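Local coordinates for protein family 88 glycosyl hydrolase (Bacteroides thetaiotaomicron, PDB 5NOA) that probably acts as a polysaccharide lyase that removes rhamnose caps from complex arabinogalactan proteins such as gum arabic, at residues 253-256 with 257-260; 306-310 with 311-315. All blocks are in the same frame, centred on the assembly; numbering follows the deposited sequence.

Interaction 1: 253-256 with 257-260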
ATOM      1  N   TYR A 253     -15.070  -7.340   4.731  1.00 10.45           N
ATOM      2  CA  TYR A 253     -13.769  -6.678   4.704  1.00  9.12           C
ATOM      3  C   TYR A 253     -13.171  -6.571   6.079  1.00  8.47           C
ATOM      4  O   TYR A 253     -11.974  -6.807   6.269  1.00  9.35           O
ATOM      5  CB  TYR A 253     -13.840  -5.291   4.083  1.00  9.57           C
ATOM      6  CG  TYR A 253     -14.514  -5.242   2.742  1.00  9.41           C
ATOM      7  CD1 TYR A 253     -14.401  -6.272   1.805  1.00 12.56           C
ATOM      8  CD2 TYR A 253     -15.325  -4.210   2.419  1.00  9.71           C
ATOM      9  CE1 TYR A 253     -15.062  -6.206   0.584  1.00 12.47           C
ATOM     10  CE2 TYR A 253     -15.971  -4.114   1.205  1.00 10.83           C
ATOM     11  CZ  TYR A 253     -15.822  -5.122   0.279  1.00  9.97           C
ATOM     12  OH  TYR A 253     -16.443  -5.045  -0.943  1.00 11.48           O
ATOM     13  N   ILE A 254     -14.006  -6.238   7.077  1.00  8.22           N
ATOM     14  CA  ILE A 254     -13.537  -6.157   8.444  1.00  8.47           C
ATOM     15  C   ILE A 254     -13.030  -7.511   8.894  1.00  8.54           C
ATOM     16  O   ILE A 254     -11.948  -7.611   9.520  1.00  9.26           O
ATOM     17  CB  ILE A 254     -14.659  -5.657   9.383  1.00  9.36           C
ATOM     18  CG1 ILE A 254     -15.032  -4.193   9.036  1.00  9.55           C
ATOM     19  CG2 ILE A 254     -14.286  -5.854  10.843  1.00  9.90           C
ATOM     20  CD1 ILE A 254     -16.263  -3.691   9.728  1.00 10.11           C
ATOM     21  N   ASP A 255     -13.808  -8.545   8.596  1.00  9.20           N
ATOM     22  CA  ASP A 255     -13.446  -9.895   9.030  1.00  9.95           C
ATOM     23  C   ASP A 255     -12.095 -10.313   8.450  1.00  9.25           C
ATOM     24  O   ASP A 255     -11.253 -10.871   9.148  1.00  9.75           O
ATOM     25  CB  ASP A 255     -14.523 -10.924   8.657  1.00 12.40           C
ATOM     26  CG  ASP A 255     -15.782 -10.848   9.532  1.00 15.29           C
ATOM     27  OD1 ASP A 255     -15.781 -10.110  10.531  1.00 19.15           O
ATOM     28  OD2 ASP A 255     -16.784 -11.515   9.171  1.00 21.69           O
ATOM     29  N   ARG A 256     -11.891 -10.037   7.165  1.00  8.39           N
ATOM     30  CA  ARG A 256     -10.612 -10.377   6.552  1.00  8.90           C
ATOM     31  C   ARG A 256      -9.469  -9.530   7.085  1.00  8.40           C
ATOM     32  O   ARG A 256      -8.363 -10.020   7.278  1.00  9.43           O
ATOM     33  CB  ARG A 256     -10.685 -10.265   5.028  1.00  9.90           C
ATOM     34  CG  ARG A 256      -9.407 -10.610   4.297  1.00 11.03           C
ATOM     35  CD  ARG A 256      -8.886 -12.018   4.469  1.00 12.61           C
ATOM     36  NE  ARG A 256      -9.747 -12.964   3.788  1.00 13.68           N
ATOM     37  CZ  ARG A 256     -10.539 -13.838   4.369  1.00 15.52           C
ATOM     38  NH1 ARG A 256     -10.660 -13.915   5.719  1.00 16.82           N
ATOM     39  NH2 ARG A 256     -11.285 -14.611   3.604  1.00 15.46           N
ATOM     40  N   PHE A 257      -9.718  -8.250   7.280  1.00  7.99           N
ATOM     41  CA  PHE A 257      -8.706  -7.385   7.881  1.00  7.53           C
ATOM     42  C   PHE A 257      -8.262  -7.933   9.238  1.00  7.58           C
ATOM     43  O   PHE A 257      -7.078  -7.992   9.506  1.00  8.16           O
ATOM     44  CB  PHE A 257      -9.279  -5.985   8.004  1.00  7.68           C
ATOM     45  CG  PHE A 257      -8.334  -4.965   8.531  1.00  7.56           C
ATOM     46  CD1 PHE A 257      -7.236  -4.561   7.818  1.00  8.30           C
ATOM     47  CD2 PHE A 257      -8.611  -4.302   9.701  1.00  9.69           C
ATOM     48  CE1 PHE A 257      -6.387  -3.564   8.284  1.00  9.17           C
ATOM     49  CE2 PHE A 257      -7.763  -3.323  10.178  1.00 11.08           C
ATOM     50  CZ  PHE A 257      -6.652  -2.964   9.473  1.00 10.14           C
ATOM     51  N   ARG A 258      -9.223  -8.356  10.053  1.00  8.12           N
ATOM     52  CA  ARG A 258      -8.878  -8.890  11.355  1.00  8.31           C
ATOM     53  C   ARG A 258      -8.091 -10.198  11.272  1.00  8.78           C
ATOM     54  O   ARG A 258      -7.158 -10.391  12.065  1.00  9.91           O
ATOM     55  CB  ARG A 258     -10.118  -9.095  12.212  1.00  9.26           C
ATOM     56  CG  ARG A 258     -10.732  -7.757  12.631  1.00 10.96           C
ATOM     57  CD  ARG A 258     -11.817  -8.017  13.629  1.00 13.67           C
ATOM     58  NE  ARG A 258     -12.547  -6.854  14.033  1.00 14.47           N
ATOM     59  CZ  ARG A 258     -13.863  -6.724  14.024  1.00 12.71           C
ATOM     60  NH1 ARG A 258     -14.691  -7.692  13.655  1.00 15.65           N
ATOM     61  NH2 ARG A 258     -14.340  -5.575  14.436  1.00 14.49           N
ATOM     62  N   THR A 259      -8.465 -11.091  10.337  1.00  8.68           N
ATOM     63  CA  THR A 259      -7.745 -12.374  10.225  1.00 11.01           C
ATOM     64  C   THR A 259      -6.315 -12.146   9.733  1.00  9.43           C
ATOM     65  O   THR A 259      -5.338 -12.702  10.260  1.00 10.41           O
ATOM     66  CB  THR A 259      -8.469 -13.403   9.329  1.00 12.18           C
ATOM     67  OG1 THR A 259      -8.528 -13.039   7.912  1.00 15.54           O
ATOM     68  CG2 THR A 259      -9.800 -13.716   9.867  1.00 13.62           C
ATOM     69  N   LEU A 260      -6.192 -11.294   8.737  1.00  8.51           N
ATOM     70  CA  LEU A 260      -4.868 -10.984   8.189  1.00  8.31           C
ATOM     71  C   LEU A 260      -3.996 -10.292   9.233  1.00  7.45           C
ATOM     72  O   LEU A 260      -2.832 -10.653   9.417  1.00  8.30           O
ATOM     73  CB  LEU A 260      -5.036 -10.107   6.955  1.00  9.00           C
ATOM     74  CG  LEU A 260      -3.784  -9.718   6.216  1.00 10.05           C
ATOM     75  CD1 LEU A 260      -3.026 -10.925   5.732  1.00 11.96           C
ATOM     76  CD2 LEU A 260      -4.087  -8.760   5.077  1.00 11.29           C
TER
HETATM   77  O   HOH W   1     -14.080 -10.479  12.685  1.00 22.23           O

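Interaction 2: 306-310 with 311-315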
ATOM      1  N   GLY A 306     -10.558   1.286  15.423  1.00 10.34           N
ATOM      2  CA  GLY A 306     -11.512   0.497  16.152  1.00 11.20           C
ATOM      3  C   GLY A 306     -11.824  -0.866  15.598  1.00 11.07           C
ATOM      4  O   GLY A 306     -12.819  -1.470  15.965  1.00 12.65           O
ATOM      5  N   PHE A 307     -10.957  -1.349  14.733  1.00 10.51           N
ATOM      6  CA  PHE A 307     -11.112  -2.684  14.163  1.00 10.27           C
ATOM      7  C   PHE A 307     -10.235  -3.743  14.767  1.00 10.83           C
ATOM      8  O   PHE A 307     -10.556  -4.930  14.651  1.00 13.95           O
ATOM      9  CB  PHE A 307     -10.900  -2.605  12.660  1.00 10.94           C
ATOM     10  CG  PHE A 307     -11.881  -1.720  11.986  1.00 10.71           C
ATOM     11  CD1 PHE A 307     -13.214  -2.090  11.903  1.00 13.24           C
ATOM     12  CD2 PHE A 307     -11.501  -0.497  11.484  1.00 11.51           C
ATOM     13  CE1 PHE A 307     -14.134  -1.259  11.310  1.00 14.85           C
ATOM     14  CE2 PHE A 307     -12.422   0.348  10.895  1.00 13.82           C
ATOM     15  CZ  PHE A 307     -13.738  -0.038  10.802  1.00 14.36           C
ATOM     16  N   LEU A 308      -9.131  -3.336  15.386  1.00 10.72           N
ATOM     17  CA  LEU A 308      -8.141  -4.250  15.944  1.00 10.69           C
ATOM     18  C   LEU A 308      -7.955  -4.019  17.414  1.00 11.05           C
ATOM     19  O   LEU A 308      -8.068  -2.888  17.871  1.00 14.52           O
ATOM     20  CB  LEU A 308      -6.764  -4.093  15.237  1.00 10.61           C
ATOM     21  CG  LEU A 308      -6.773  -4.350  13.740  1.00 10.41           C
ATOM     22  CD1 LEU A 308      -5.364  -4.134  13.209  1.00 10.25           C
ATOM     23  CD2 LEU A 308      -7.279  -5.743  13.400  1.00 10.87           C
ATOM     24  N   ASP A 309      -7.661  -5.085  18.134  1.00 10.58           N
ATOM     25  CA  ASP A 309      -7.530  -5.070  19.589  1.00 11.32           C
ATOM     26  C   ASP A 309      -6.293  -4.268  20.021  1.00 10.76           C
ATOM     27  O   ASP A 309      -5.168  -4.670  19.763  1.00 11.96           O
ATOM     28  CB  ASP A 309      -7.444  -6.530  20.040  1.00 12.79           C
ATOM     29  CG  ASP A 309      -7.370  -6.742  21.555  1.00 16.07           C
ATOM     30  OD1 ASP A 309      -6.699  -5.982  22.248  1.00 19.19           O
ATOM     31  OD2 ASP A 309      -7.948  -7.759  22.015  1.00 18.20           O
ATOM     32  N   SER A 310      -6.485  -3.137  20.689  1.00 13.48           N
ATOM     33  CA  SER A 310      -5.355  -2.268  21.084  1.00 15.27           C
ATOM     34  C   SER A 310      -4.268  -2.959  21.861  1.00 15.10           C
ATOM     35  O   SER A 310      -3.084  -2.821  21.574  1.00 17.01           O
ATOM     36  CB  SER A 310      -5.857  -1.094  21.912  1.00 20.28           C
ATOM     37  OG  SER A 310      -6.750  -0.343  21.132  1.00 27.34           O
ATOM     38  N   ALA A 311      -4.676  -3.661  22.919  1.00 16.45           N
ATOM     39  CA  ALA A 311      -3.732  -4.318  23.825  1.00 18.57           C
ATOM     40  C   ALA A 311      -2.917  -5.399  23.113  1.00 17.30           C
ATOM     41  O   ALA A 311      -1.750  -5.600  23.427  1.00 19.14           O
ATOM     42  CB  ALA A 311      -4.457  -4.905  25.028  1.00 21.73           C
ATOM     43  N   HIS A 312      -3.543  -6.110  22.177  1.00 15.77           N
ATOM     44  CA  HIS A 312      -2.889  -7.200  21.468  1.00 14.99           C
ATOM     45  C   HIS A 312      -1.886  -6.631  20.457  1.00 12.40           C
ATOM     46  O   HIS A 312      -0.757  -7.123  20.347  1.00 14.97           O
ATOM     47  CB  HIS A 312      -3.918  -8.075  20.733  1.00 15.65           C
ATOM     48  CG  HIS A 312      -3.338  -9.256  20.008  1.00 15.26           C
ATOM     49  ND1 HIS A 312      -3.162 -10.494  20.591  1.00 19.26           N
ATOM     50  CD2 HIS A 312      -2.930  -9.381  18.725  1.00 17.57           C
ATOM     51  CE1 HIS A 312      -2.649 -11.321  19.695  1.00 19.40           C
ATOM     52  NE2 HIS A 312      -2.503 -10.669  18.555  1.00 18.40           N
ATOM     53  N   TYR A 313      -2.275  -5.606  19.711  1.00 10.58           N
ATOM     54  CA  TYR A 313      -1.489  -5.162  18.558  1.00 10.35           C
ATOM     55  C   TYR A 313      -0.512  -4.057  18.895  1.00  9.85           C
ATOM     56  O   TYR A 313       0.488  -3.929  18.192  1.00 10.37           O
ATOM     57  CB  TYR A 313      -2.376  -4.763  17.393  1.00 10.24           C
ATOM     58  CG  TYR A 313      -3.075  -5.945  16.787  1.00  9.00           C
ATOM     59  CD1 TYR A 313      -2.397  -6.787  15.916  1.00  9.70           C
ATOM     60  CD2 TYR A 313      -4.404  -6.243  17.051  1.00  9.67           C
ATOM     61  CE1 TYR A 313      -3.028  -7.864  15.335  1.00 10.72           C
ATOM     62  CE2 TYR A 313      -5.043  -7.324  16.482  1.00 10.26           C
ATOM     63  CZ  TYR A 313      -4.340  -8.162  15.621  1.00 10.39           C
ATOM     64  OH  TYR A 313      -4.939  -9.225  15.050  1.00 11.84           O
ATOM     65  N   GLN A 314      -0.790  -3.208  19.879  1.00 10.20           N
ATOM     66  CA  GLN A 314       0.126  -2.086  20.112  1.00 10.68           C
ATOM     67  C   GLN A 314       1.573  -2.526  20.372  1.00 10.93           C
ATOM     68  O   GLN A 314       2.496  -1.918  19.825  1.00 10.74           O
ATOM     69  CB  GLN A 314      -0.366  -1.151  21.219  1.00 11.02           C
ATOM     70  CG  GLN A 314       0.282   0.218  21.118  1.00 10.20           C
ATOM     71  CD  GLN A 314      -0.012   0.954  19.828  1.00 10.52           C
ATOM     72  OE1 GLN A 314      -1.172   1.091  19.445  1.00 11.94           O
ATOM     73  NE2 GLN A 314       1.027   1.460  19.167  1.00 11.29           N
ATOM     74  N   PRO A 315       1.810  -3.614  21.132  1.00 11.27           N
ATOM     75  CA  PRO A 315       3.200  -4.015  21.332  1.00 12.43           C
ATOM     76  C   PRO A 315       3.924  -4.425  20.045  1.00 11.24           C
ATOM     77  O   PRO A 315       5.122  -4.203  19.911  1.00 11.44           O
ATOM     78  CB  PRO A 315       3.087  -5.191  22.307  1.00 13.58           C
ATOM     79  CG  PRO A 315       1.849  -4.915  23.074  1.00 13.21           C
ATOM     80  CD  PRO A 315       0.919  -4.350  22.047  1.00 12.43           C
TER

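Interaction 1: 253-256 with 257-260
Arg256 and Thr259 meet one turn apart on helix 250-266, part of the helical toroid of the six-hairpin clan to which family 88 belongs. Bends at chi2 (61°) and chi3 (70°) fold the arginine back and bring NH1 to the hydroxyl, where it donates to Thr259 OG1 at 3.2 Å, an N-H...O angle of 148°. The hydroxyl is also hydrogen-bonded to Tyr197 OH, and OG1 sits 3.1 Å from Arg256 O, the carbonyl that accepts Leu260 N at 2.9 Å. The rest of the guanidinium is used elsewhere: NE forms a salt bridge with Asp193, and Tyr197 adds a cation-pi contact. With an alanine here, Asp193 would probably lose this positive mate and Thr259 OG1 this N-H donor.

The second polar cluster, formed by Asp255 and Arg258, lies elsewhere on the helix surface. Arg258 is extended from CG to NE, and its guanidinium lies over Ile254 CG2, the methyl sitting under the centre of one face, 3.3 Å from CZ. Its NE is taken by the carbonyl of Phe307. Asp255 OD1, held as well by Gln251 NE2, stands 4.1 Å from Arg258 NH1, too far for a salt bridge. A water joins the two charges instead: it donates to Asp255 OD1 at 2.8 Å and, in the guanidinium plane, accepts from Arg258 NH1 at 3.0 Å.

Interaction 2: 306-310 with 311-315
Asp309 caps the start of helix 310-328: as its N-cap residue it takes His312 N on OD1 at 3.2 Å (N-H...O angle 154°). With CG anti to the backbone N (chi1 -177°), the carboxylate swings over the first turn, and the amide meets it from above its plane, 57° out. The carbonyl of the same residue begins the regular helical bonding by accepting Tyr313 N at 3.0 Å, with a weak second bond from His312 N.

The tight part is the buried tyrosine. Leu308 crosses the Tyr313 side chain at about a right angle: its CB meets Tyr313 CD2 at 3.7 Å and its CD1 lies over one face of the ring, while His312 CD2 covers the other face, 3.5 Å above the plane and over the centre. Val303 and Leu299 of helix 289-304 also pack against Tyr313.

The other side is looser and faces solvent: Asp309, Ser310 and Ala311 are exposed, in contrast to the buried Leu308 and Tyr313, and their side chains make few contacts with one another. Ser310 O still accepts Gln314 N at 2.9 Å. The next residue, Pro315, has no N-H to continue the pattern, and the helix kinks there, with Pro315 CD 4.3 Å from Ser310 O.

Interaction 1 comes first along the chain, midway along helix 250-266; interaction 2 follows after helix 289-304, in the loop and the first turns of helix 310-328. Their centres lie 13 Å apart on the same side of the chain's centre, and they touch directly. Arg258 NE reaches Phe307 O at 2.8 Å, a probable hydrogen bond, while Ile254 CD1 packs on Phe307 CE1 at 3.6 Å and Phe257 CE2 on Leu308 CG at 3.8 Å. The loop before the capped helix is thus joined to helix 250-266 by one polar and two apolar contacts, and Tyr313 extends the junction to Lys262 and Ala265, joining helix 310-328 to helix 250-266, with helix 289-304 between them in sequence.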